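Local coordinates for tyrosine-protein phosphatase YwqE (Bacillus subtilis, PDB 3QY7) that removes phosphate from phosphotyrosine in the proteins YwqD, YwqF and Ssb, as a manganese-dependent tyrosine phosphatase of the CpsB/CapC family with a TIM-barrel-like fold, at residues H42-G46 with V47-E51; E88-A92 with K93-L97; H7-P10 with A11-D14; V55-A58 with A59-N63. All coordinates share one frame; numbering follows the deposited sequence. Where two conformers were deposited one is given.

How the interactions relate
Four local contacts follow one another along the chain, and none encloses or crosses another. Interaction 3 comes first, in the loop between strand 2-3 and helix 19-31, where a His7-Asp13 bond closes a short loop beside the metals. Interaction 1 closes the hairpin 44-45/48-49 and meets interaction 3 through the backbone N of His42, which bonds to Asp13. Helix 52-68 carries interaction 4, and its Ala58 packs on Met12 and Leu9 of interaction 3. Interaction 2 ends helix 87-92. From there Leu96 reaches His43 of the hairpin and Leu97 packs on Val55, so that the last contact in sequence touches both interaction 1 and interaction 4.

Interaction 1 (H42-G46 with V47-E51); sequences HHNNG and VYKNE
Asn44-Asn45 and Tyr48-Lys49 run antiparallel, joined by a type II' beta turn from Asn45 to Tyr48 in which Gly46 takes a positive phi. Asn45 and Tyr48 form the hydrogen-bonded pair. Asn45 N donates to Tyr48 O at 2.9 Å, almost straight at 172°, while Tyr48 N returns to Asn45 O at 3.1 Å. Asn44 and Lys49 are the non-hydrogen-bonded pair, their CA atoms 4.5 Å apart. Beyond them Asn50 N reaches His43 O at 2.9 Å and extends the ladder. On one face Asn44 and Lys49 lie side by side. The lysine chain is extended until its last torsion turns NZ back (chi4 -61°), giving a weak bond of 3.5 Å from Lys49 NZ to Asn44 OD1. Asn44 CG also rests 3.8 Å above the His43 ring plane, offset toward the rim. On the other face Asn45 and Tyr48 point the same way, with amide and ring planes 42° apart. One face of the Tyr48 ring carries Val47 CG2, 3.7 Å above its centre. Outside the hairpin, the His43 ring meets that of Tyr84 nearly in parallel. The arrangement is a beta hairpin with a two-residue loop, Gly46-Val47, in the type II' turn, its first strand beginning two residues after His42, a ligand of the magnesium site.

Interaction 2 (E88-A92 with K93-L97); sequences EQDLA and KRQLL
Leu91 and Leu96 meet at about a right angle where helix 87-92 ends, with Leu91 CD1 4.0 Å from Leu96 CB. Leu91 has its CG anti to the backbone N (chi1 -160°), which swings CD1 round toward the returning chain although its CB points away. Leu96 meets it with its CB directed at the helix, and its CD1 lies 4.0 Å from Asp90 CB. Leu96 thus touches Asp90 at the CB, and the carboxylate turns away from it. Gln95 runs obliquely to that carboxylate, the amide and carboxylate planes 50° apart; the oxygens Asp90 OD1 and Gln95 OE1 approach only to 4.1 Å. The stronger partner of Asp90 lies elsewhere, where OD2 is hydrogen-bonded to Tyr84 OH. Lys93 lays its CG and CD alongside the carbonyl of Gln89, each 3.8 Å from Gln89 O, and bends at its last torsion. The backbone at this helix end forms a Schellman motif, with Arg94 as the C-prime residue at a positive phi of 54°: Gln95 N donates to Asp90 O at 2.8 Å, and Arg94 N to Leu91 O at 2.9 Å. The reversal delivers Leu96 to Gln79 and Tyr84. Leu91 packs on Leu125 of helix 118-127, and Leu97 continues onto Pro52, Val55 and Arg56 of helix 52-68, ahead of strand 104-108.

Interaction 3 (H7-P10 with A11-D14); sequences HILP and AMDD. With MG (magnesium ion), chain D; FE (Fe (III) ion), chain C.
His7 and Asp13 form a histidine-carboxylate hydrogen bond across the loop between strand 2-3 and helix 19-31, within the metal site, with Asp13 behind the ligand His7. His7 ND1 donates to Asp13 OD2 at 2.7 Å with an N-H...O angle of 158°. The oxygen lies 10° from the ring plane and is approached from the syn side but tilted out of the carboxylate plane, ring and carboxylate being turned 42° apart. The other ring nitrogen, His7 NE2, binds one iron at 2.1 Å, a site shared with His5, Glu80 and Asp194; the aspartate is therefore a second-shell residue that fixes the rotation of the imidazole. Asp13 OD2 also accepts from His42 N, and OD1 takes one bond from Gly15 N and another from a water that bridges to Leu9 O. In the conformer given, Asp14 binds the magnesium ion through both oxygens, OD1 at 2.3 Å. His42 and His196 are the other protein ligands of that ion. Away from the metals, Leu9 CB meets Met12 CG at 4.1 Å. Both side chains lean on Ala58 of helix 52-68, while Pro10 packs against Ser19 and Ser22 of helix 19-31.

Interaction 4 (V55-A58 with A59-N63); sequences VREA and ADQLN
Asp60 folds its carboxylate back beside the turn before it, with CG 3.2 Å from Arg56 O. Its CG stands anti to its own carbonyl carbon (chi1 -77°), the setting that brings the group near that oxygen. Gln61 does likewise one residue on: its CG, at a chi1 of -70°, sits 3.4 Å from Glu57 O. Ala59 CB lies 3.5 Å from Val55 O, and Leu62 CB is equally close to Ala58 O. Behind these touches stands the regular i to i+4 ladder of an alpha helix. Ala59, Asp60, Gln61 and Leu62 donate their N-H to the carbonyl oxygens of Val55, Arg56, Glu57 and Ala58; Gln61 N reaches Glu57 O at 2.8 Å with a 165° angle, and Leu62 N reaches Ala58 O at 2.9 Å. The segment belongs to helix 52-68, which lies in the connection between the parallel neighbouring strands 36-38 and 74-76, a beta-alpha-beta crossover of the barrel entered through the 44-49 hairpin. Further out, Val55 packs on Pro41, and Leu62 on Val75 of strand 74-76. Asn63 OD1 accepts a hydrogen bond from Val75 N, and Arg56 is held by a salt bridge from NH1 to Asp101.

Interaction 1 (H42-G46 with V47-E51)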
loop_
_atom_site.group_PDB
_atom_site.type_symbol
_atom_site.label_atom_id
_atom_site.label_comp_id
_atom_site.label_asym_id
_atom_site.label_seq_id
_atom_site.Cartn_x
_atom_site.Cartn_y
_atom_site.Cartn_z
ATOM N N HIS A 42 7.949 4.587 6.046
ATOM C CA HIS A 42 8.290 5.696 5.187
ATOM C C HIS A 42 9.803 5.689 4.992
ATOM O O HIS A 42 10.495 5.396 5.868
ATOM C CB HIS A 42 7.805 7.070 5.749
ATOM C CG HIS A 42 6.317 7.208 5.828
ATOM N ND1 HIS A 42 5.547 7.667 4.791
ATOM C CD2 HIS A 42 5.468 6.951 6.833
ATOM C CE1 HIS A 42 4.286 7.642 5.140
ATOM N NE2 HIS A 42 4.203 7.205 6.378
ATOM N N HIS A 43 10.284 6.010 3.802
ATOM C CA HIS A 43 11.732 5.971 3.574
ATOM C C HIS A 43 12.461 7.101 4.312
ATOM O O HIS A 43 13.625 6.953 4.678
ATOM C CB HIS A 43 12.071 5.934 2.084
ATOM C CG HIS A 43 11.919 7.252 1.398
ATOM N ND1 HIS A 43 12.982 7.921 0.831
ATOM C CD2 HIS A 43 10.829 8.025 1.187
ATOM C CE1 HIS A 43 12.554 9.052 0.302
ATOM N NE2 HIS A 43 11.250 9.143 0.506
ATOM N N ASN A 44 11.733 8.164 4.589
ATOM C CA ASN A 44 12.159 9.278 5.417
ATOM C C ASN A 44 11.218 9.457 6.578
ATOM O O ASN A 44 10.071 9.368 6.428
ATOM C CB ASN A 44 11.992 10.583 4.660
ATOM C CG ASN A 44 13.005 10.786 3.651
ATOM O OD1 ASN A 44 14.137 10.483 3.861
ATOM N ND2 ASN A 44 12.617 11.319 2.543
ATOM N N ASN A 45 11.747 9.740 7.732
ATOM C CA ASN A 45 10.950 10.052 8.878
ATOM C C ASN A 45 11.611 11.227 9.591
ATOM O O ASN A 45 12.435 11.085 10.465
ATOM C CB ASN A 45 10.796 8.823 9.754
ATOM C CG ASN A 45 10.819 9.094 11.213
ATOM O OD1 ASN A 45 9.957 9.702 11.721
ATOM N ND2 ASN A 45 11.748 8.548 11.874
ATOM N N GLY A 46 11.152 12.382 9.165
ATOM C CA GLY A 46 11.670 13.603 9.697
ATOM C C GLY A 46 13.042 13.833 9.181
ATOM O O GLY A 46 13.286 13.901 7.994
ATOM N N VAL A 47 13.934 13.984 10.120
ATOM C CA VAL A 47 15.332 14.209 9.804
ATOM C C VAL A 47 16.076 12.910 9.533
ATOM O O VAL A 47 17.218 12.940 9.084
ATOM C CB VAL A 47 16.061 14.989 10.927
ATOM C CG1 VAL A 47 15.485 16.385 11.056
ATOM C CG2 VAL A 47 15.986 14.231 12.265
ATOM N N TYR A 48 15.436 11.775 9.806
ATOM C CA TYR A 48 16.106 10.488 9.656
ATOM C C TYR A 48 15.679 9.750 8.392
ATOM O O TYR A 48 14.598 9.971 7.866
ATOM C CB TYR A 48 15.846 9.590 10.867
ATOM C CG TYR A 48 16.196 10.192 12.209
ATOM C CD1 TYR A 48 17.517 10.487 12.548
ATOM C CD2 TYR A 48 15.200 10.435 13.154
ATOM C CE1 TYR A 48 17.833 11.038 13.796
ATOM C CE2 TYR A 48 15.501 10.973 14.398
ATOM C CZ TYR A 48 16.816 11.271 14.714
ATOM O OH TYR A 48 17.102 11.809 15.947
ATOM N N LYS A 49 16.561 8.881 7.910
ATOM C CA LYS A 49 16.233 7.974 6.825
ATOM C C LYS A 49 16.088 6.576 7.396
ATOM O O LYS A 49 16.761 6.202 8.365
ATOM C CB LYS A 49 17.329 7.996 5.760
ATOM C CG LYS A 49 17.394 9.295 4.984
ATOM C CD LYS A 49 18.562 9.345 4.018
ATOM C CE LYS A 49 18.516 10.642 3.208
ATOM N NZ LYS A 49 17.261 10.746 2.384
ATOM N N ASN A 50 15.185 5.810 6.803
ATOM C CA ASN A 50 15.081 4.392 7.106
ATOM C C ASN A 50 15.676 3.663 5.921
ATOM O O ASN A 50 14.965 3.318 4.976
ATOM C CB ASN A 50 13.613 3.997 7.310
ATOM C CG ASN A 50 12.984 4.682 8.508
ATOM O OD1 ASN A 50 11.898 5.257 8.401
ATOM N ND2 ASN A 50 13.641 4.614 9.649
ATOM N N GLU A 51 16.993 3.461 5.969
ATOM C CA GLU A 51 17.738 2.875 4.854
ATOM C C GLU A 51 17.310 1.430 4.680
ATOM O O GLU A 51 16.850 0.817 5.647
ATOM C CB GLU A 51 19.250 2.902 5.112
ATOM C CG GLU A 51 19.849 4.257 5.523
ATOM C CD GLU A 51 19.930 5.256 4.379
ATOM O OE1 GLU A 51 18.876 5.795 3.970
ATOM O OE2 GLU A 51 21.055 5.526 3.903
#

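Interaction 2 (E88-A92 with K93-L97)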
loop_
_atom_site.group_PDB
_atom_site.type_symbol
_atom_site.label_atom_id
_atom_site.label_comp_id
_atom_site.label_asym_id
_atom_site.label_seq_id
_atom_site.Cartn_x
_atom_site.Cartn_y
_atom_site.Cartn_z
ATOM N N GLU A 88 14.117 6.867 -9.535
ATOM C CA GLU A 88 14.619 5.875 -10.485
ATOM C C GLU A 88 16.108 5.613 -10.266
ATOM O O GLU A 88 16.552 4.457 -10.252
ATOM C CB GLU A 88 14.326 6.316 -11.922
ATOM C CG GLU A 88 14.379 5.203 -12.959
ATOM C CD GLU A 88 15.752 5.041 -13.588
ATOM O OE1 GLU A 88 16.490 6.050 -13.686
ATOM O OE2 GLU A 88 16.088 3.908 -13.988
ATOM N N GLN A 89 16.865 6.686 -10.064
ATOM C CA GLN A 89 18.295 6.580 -9.801
ATOM C C GLN A 89 18.575 5.864 -8.475
ATOM O O GLN A 89 19.351 4.895 -8.443
ATOM C CB GLN A 89 18.940 7.968 -9.844
ATOM C CG GLN A 89 18.867 8.617 -11.234
ATOM C CD GLN A 89 18.335 10.045 -11.208
ATOM O OE1 GLN A 89 18.361 10.716 -10.173
ATOM N NE2 GLN A 89 17.850 10.515 -12.353
ATOM N N ASP A 90 17.920 6.318 -7.402
ATOM C CA ASP A 90 18.154 5.787 -6.049
ATOM C C ASP A 90 17.765 4.316 -5.891
ATOM O O ASP A 90 18.376 3.588 -5.111
ATOM C CB ASP A 90 17.455 6.641 -4.986
ATOM C CG ASP A 90 18.068 8.024 -4.852
ATOM O OD1 ASP A 90 18.987 8.352 -5.638
ATOM O OD2 ASP A 90 17.630 8.786 -3.961
ATOM N N LEU A 91 16.749 3.897 -6.637
ATOM C CA LEU A 91 16.343 2.501 -6.719
ATOM C C LEU A 91 17.450 1.658 -7.357
ATOM O O LEU A 91 17.791 0.588 -6.851
ATOM C CB LEU A 91 15.056 2.397 -7.535
ATOM C CG LEU A 91 14.130 1.186 -7.462
ATOM C CD1 LEU A 91 13.680 0.896 -6.037
ATOM C CD2 LEU A 91 12.930 1.467 -8.358
ATOM N N ALA A 92 18.020 2.164 -8.454
ATOM C CA ALA A 92 19.119 1.481 -9.143
ATOM C C ALA A 92 20.364 1.376 -8.259
ATOM O O ALA A 92 21.138 0.419 -8.375
ATOM C CB ALA A 92 19.445 2.176 -10.458
ATOM N N LYS A 93 20.544 2.351 -7.370
ATOM C CA LYS A 93 21.632 2.324 -6.390
ATOM C C LYS A 93 21.272 1.520 -5.139
ATOM O O LYS A 93 22.040 1.483 -4.174
ATOM C CB LYS A 93 22.045 3.749 -6.009
ATOM C CG LYS A 93 22.859 4.446 -7.093
ATOM C CD LYS A 93 22.750 5.961 -7.004
ATOM C CE LYS A 93 23.515 6.626 -8.142
ATOM N NZ LYS A 93 22.986 6.288 -9.503
ATOM N N ARG A 94 20.102 0.877 -5.177
ATOM C CA ARG A 94 19.574 0.082 -4.066
ATOM C C ARG A 94 19.510 0.874 -2.751
ATOM O O ARG A 94 19.731 0.338 -1.662
ATOM C CB ARG A 94 20.323 -1.254 -3.943
ATOM C CG ARG A 94 20.116 -2.151 -5.169
ATOM C CD ARG A 94 20.774 -3.518 -5.039
ATOM N NE ARG A 94 22.229 -3.415 -4.997
ATOM C CZ ARG A 94 22.980 -3.782 -3.961
ATOM N NH1 ARG A 94 22.426 -4.295 -2.866
ATOM N NH2 ARG A 94 24.299 -3.647 -4.023
ATOM N N GLN A 95 19.192 2.164 -2.871
ATOM C CA GLN A 95 19.035 3.034 -1.718
ATOM C C GLN A 95 17.551 3.202 -1.387
ATOM O O GLN A 95 17.196 3.918 -0.454
ATOM C CB GLN A 95 19.712 4.391 -1.966
ATOM C CG GLN A 95 21.250 4.357 -1.801
ATOM C CD GLN A 95 21.975 5.388 -2.661
ATOM O OE1 GLN A 95 21.446 6.470 -2.950
ATOM N NE2 GLN A 95 23.191 5.052 -3.080
ATOM N N LEU A 96 16.709 2.520 -2.160
ATOM C CA LEU A 96 15.280 2.387 -1.868
ATOM C C LEU A 96 14.907 0.924 -1.987
ATOM O O LEU A 96 15.569 0.159 -2.691
ATOM C CB LEU A 96 14.432 3.205 -2.844
ATOM C CG LEU A 96 14.531 4.729 -2.839
ATOM C CD1 LEU A 96 13.782 5.262 -4.050
ATOM C CD2 LEU A 96 13.993 5.317 -1.548
ATOM N N LEU A 97 13.825 0.545 -1.312
ATOM C CA LEU A 97 13.284 -0.806 -1.388
ATOM C C LEU A 97 12.002 -0.814 -2.196
ATOM O O LEU A 97 11.146 0.069 -2.033
ATOM C CB LEU A 97 12.962 -1.335 0.020
ATOM C CG LEU A 97 14.087 -1.710 0.978
ATOM C CD1 LEU A 97 13.527 -2.068 2.323
ATOM C CD2 LEU A 97 14.895 -2.897 0.421
#

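Interaction 3 (H7-P10 with A11-D14)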
loop_
_atom_site.group_PDB
_atom_site.type_symbol
_atom_site.label_atom_id
_atom_site.label_comp_id
_atom_site.label_asym_id
_atom_site.label_seq_id
_atom_site.Cartn_x
_atom_site.Cartn_y
_atom_site.Cartn_z
ATOM N N HIS A 7 2.492 -0.111 8.576
ATOM C CA HIS A 7 3.519 0.553 9.350
ATOM C C HIS A 7 3.679 -0.150 10.681
ATOM O O HIS A 7 3.523 0.433 11.765
ATOM C CB HIS A 7 3.176 2.044 9.453
ATOM C CG HIS A 7 3.083 2.702 8.117
ATOM N ND1 HIS A 7 4.145 3.374 7.551
ATOM C CD2 HIS A 7 2.087 2.724 7.201
ATOM C CE1 HIS A 7 3.780 3.828 6.362
ATOM N NE2 HIS A 7 2.545 3.434 6.117
ATOM N N ILE A 8 4.005 -1.444 10.581
ATOM C CA ILE A 8 4.152 -2.328 11.733
ATOM C C ILE A 8 5.563 -2.303 12.349
ATOM O O ILE A 8 5.720 -2.642 13.520
ATOM C CB ILE A 8 3.712 -3.785 11.398
ATOM C CG1 ILE A 8 3.494 -4.604 12.679
ATOM C CG2 ILE A 8 4.728 -4.459 10.470
ATOM C CD1 ILE A 8 2.780 -5.927 12.412
ATOM N N LEU A 9 6.578 -1.904 11.579
ATOM C CA LEU A 9 7.935 -1.830 12.128
ATOM C C LEU A 9 8.027 -0.708 13.166
ATOM O O LEU A 9 7.531 0.397 12.933
ATOM C CB LEU A 9 8.984 -1.650 11.029
ATOM C CG LEU A 9 9.099 -2.821 10.054
ATOM C CD1 LEU A 9 10.136 -2.550 8.973
ATOM C CD2 LEU A 9 9.378 -4.173 10.761
ATOM N N PRO A 10 8.648 -1.007 14.308
ATOM C CA PRO A 10 8.699 -0.052 15.414
ATOM C C PRO A 10 9.789 0.998 15.253
ATOM O O PRO A 10 10.857 0.709 14.690
ATOM C CB PRO A 10 9.034 -0.943 16.606
ATOM C CG PRO A 10 9.931 -2.003 16.007
ATOM C CD PRO A 10 9.312 -2.282 14.654
ATOM N N ALA A 11 9.501 2.199 15.761
ATOM C CA ALA A 11 10.458 3.303 15.828
ATOM C C ALA A 11 11.071 3.630 14.470
ATOM O O ALA A 11 12.281 3.848 14.359
ATOM C CB ALA A 11 11.553 2.995 16.863
ATOM N N MET A 12 10.247 3.660 13.429
ATOM C CA MET A 12 10.690 4.039 12.119
ATOM C C MET A 12 9.983 5.227 11.571
ATOM O O MET A 12 10.493 5.995 10.833
ATOM C CB MET A 12 10.482 2.899 11.132
ATOM C CG MET A 12 11.268 1.732 11.418
ATOM S SD MET A 12 12.021 1.034 9.970
ATOM C CE MET A 12 13.277 0.165 10.690
ATOM N N ASP A 13 8.752 5.321 11.986
ATOM C CA ASP A 13 7.803 6.200 11.417
ATOM C C ASP A 13 6.638 6.524 12.359
ATOM O O ASP A 13 6.742 6.468 13.529
ATOM C CB ASP A 13 7.447 5.941 9.945
ATOM C CG ASP A 13 6.632 4.671 9.740
ATOM O OD1 ASP A 13 6.248 4.122 10.715
ATOM O OD2 ASP A 13 6.444 4.344 8.610
ATOM N N ASP A 14 5.547 6.925 11.763
ATOM C CA ASP A 14 4.376 7.212 12.545
ATOM C C ASP A 14 3.530 5.989 12.915
ATOM O O ASP A 14 2.537 6.101 13.521
ATOM C CB ASP A 14 3.540 8.257 11.838
ATOM C CG ASP A 14 3.318 7.922 10.436
ATOM O OD1 ASP A 14 2.472 8.564 9.867
ATOM O OD2 ASP A 14 3.998 7.034 9.860
HETATM MG MG MG D . 2.241 7.071 8.085
HETATM FE FE FE C . 1.297 4.499 4.758
HETATM O O HOH W 1 6.633 1.442 10.404
HETATM O O HOH W 2 7.448 3.071 13.554
HETATM O O HOH W 3 0.187 5.699 3.839
#

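Interaction 4 (V55-A58 with A59-N63)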
loop_
_atom_site.group_PDB
_atom_site.type_symbol
_atom_site.label_atom_id
_atom_site.label_comp_id
_atom_site.label_asym_id
_atom_site.label_seq_id
_atom_site.Cartn_x
_atom_site.Cartn_y
_atom_site.Cartn_z
ATOM N N VAL A 55 15.687 -1.384 7.399
ATOM C CA VAL A 55 14.349 -1.963 7.210
ATOM C C VAL A 55 14.407 -3.499 7.235
ATOM O O VAL A 55 13.596 -4.136 7.891
ATOM C CB VAL A 55 13.667 -1.462 5.926
ATOM C CG1 VAL A 55 12.306 -2.172 5.726
ATOM C CG2 VAL A 55 13.459 0.042 5.996
ATOM N N ARG A 56 15.383 -4.071 6.533
ATOM C CA ARG A 56 15.539 -5.524 6.498
ATOM C C ARG A 56 15.837 -6.052 7.876
ATOM O O ARG A 56 15.245 -7.052 8.317
ATOM C CB ARG A 56 16.658 -5.931 5.544
ATOM C CG ARG A 56 16.394 -5.574 4.124
ATOM C CD ARG A 56 17.505 -6.136 3.277
ATOM N NE ARG A 56 17.460 -5.652 1.902
ATOM C CZ ARG A 56 16.625 -6.093 0.958
ATOM N NH1 ARG A 56 16.712 -5.594 -0.266
ATOM N NH2 ARG A 56 15.706 -7.029 1.232
ATOM N N GLU A 57 16.759 -5.376 8.570
ATOM C CA GLU A 57 17.085 -5.707 9.962
ATOM C C GLU A 57 15.848 -5.680 10.867
ATOM O O GLU A 57 15.594 -6.628 11.613
ATOM C CB GLU A 57 18.151 -4.753 10.519
ATOM C CG GLU A 57 18.598 -5.141 11.942
ATOM C CD GLU A 57 19.324 -4.046 12.729
ATOM O OE1 GLU A 57 19.619 -2.964 12.166
ATOM O OE2 GLU A 57 19.624 -4.291 13.929
ATOM N N ALA A 58 15.075 -4.595 10.782
ATOM C CA ALA A 58 13.889 -4.428 11.618
ATOM C C ALA A 58 12.853 -5.514 11.343
ATOM O O ALA A 58 12.227 -6.041 12.270
ATOM C CB ALA A 58 13.277 -3.053 11.422
ATOM N N ALA A 59 12.689 -5.861 10.072
ATOM C CA ALA A 59 11.741 -6.929 9.707
ATOM C C ALA A 59 12.216 -8.264 10.262
ATOM O O ALA A 59 11.426 -9.025 10.822
ATOM C CB ALA A 59 11.545 -6.985 8.203
ATOM N N ASP A 60 13.521 -8.513 10.155
ATOM C CA ASP A 60 14.100 -9.747 10.665
ATOM C C ASP A 60 13.897 -9.830 12.175
ATOM O O ASP A 60 13.497 -10.868 12.691
ATOM C CB ASP A 60 15.595 -9.799 10.329
ATOM C CG ASP A 60 15.895 -10.157 8.868
ATOM O OD1 ASP A 60 17.079 -10.038 8.490
ATOM O OD2 ASP A 60 15.003 -10.566 8.096
ATOM N N GLN A 61 14.176 -8.730 12.880
ATOM C CA GLN A 61 13.993 -8.675 14.333
ATOM C C GLN A 61 12.535 -8.873 14.748
ATOM O O GLN A 61 12.256 -9.594 15.714
ATOM C CB GLN A 61 14.508 -7.345 14.907
ATOM C CG GLN A 61 16.038 -7.167 14.897
ATOM C CD GLN A 61 16.786 -8.335 15.517
ATOM O OE1 GLN A 61 17.839 -8.736 15.022
ATOM N NE2 GLN A 61 16.245 -8.890 16.596
ATOM N N LEU A 62 11.607 -8.234 14.025
ATOM C CA LEU A 62 10.190 -8.415 14.323
ATOM C C LEU A 62 9.773 -9.867 14.080
ATOM O O LEU A 62 9.076 -10.444 14.903
ATOM C CB LEU A 62 9.294 -7.455 13.544
ATOM C CG LEU A 62 7.780 -7.570 13.822
ATOM C CD1 LEU A 62 7.404 -7.523 15.315
ATOM C CD2 LEU A 62 7.022 -6.460 13.067
ATOM N N ASN A 63 10.229 -10.464 12.979
ATOM C CA ASN A 63 9.930 -11.894 12.762
ATOM C C ASN A 63 10.381 -12.796 13.906
ATOM O O ASN A 63 9.638 -13.683 14.329
ATOM C CB ASN A 63 10.494 -12.398 11.446
ATOM C CG ASN A 63 9.681 -11.932 10.270
ATOM O OD1 ASN A 63 8.442 -11.860 10.345
ATOM N ND2 ASN A 63 10.355 -11.603 9.184
#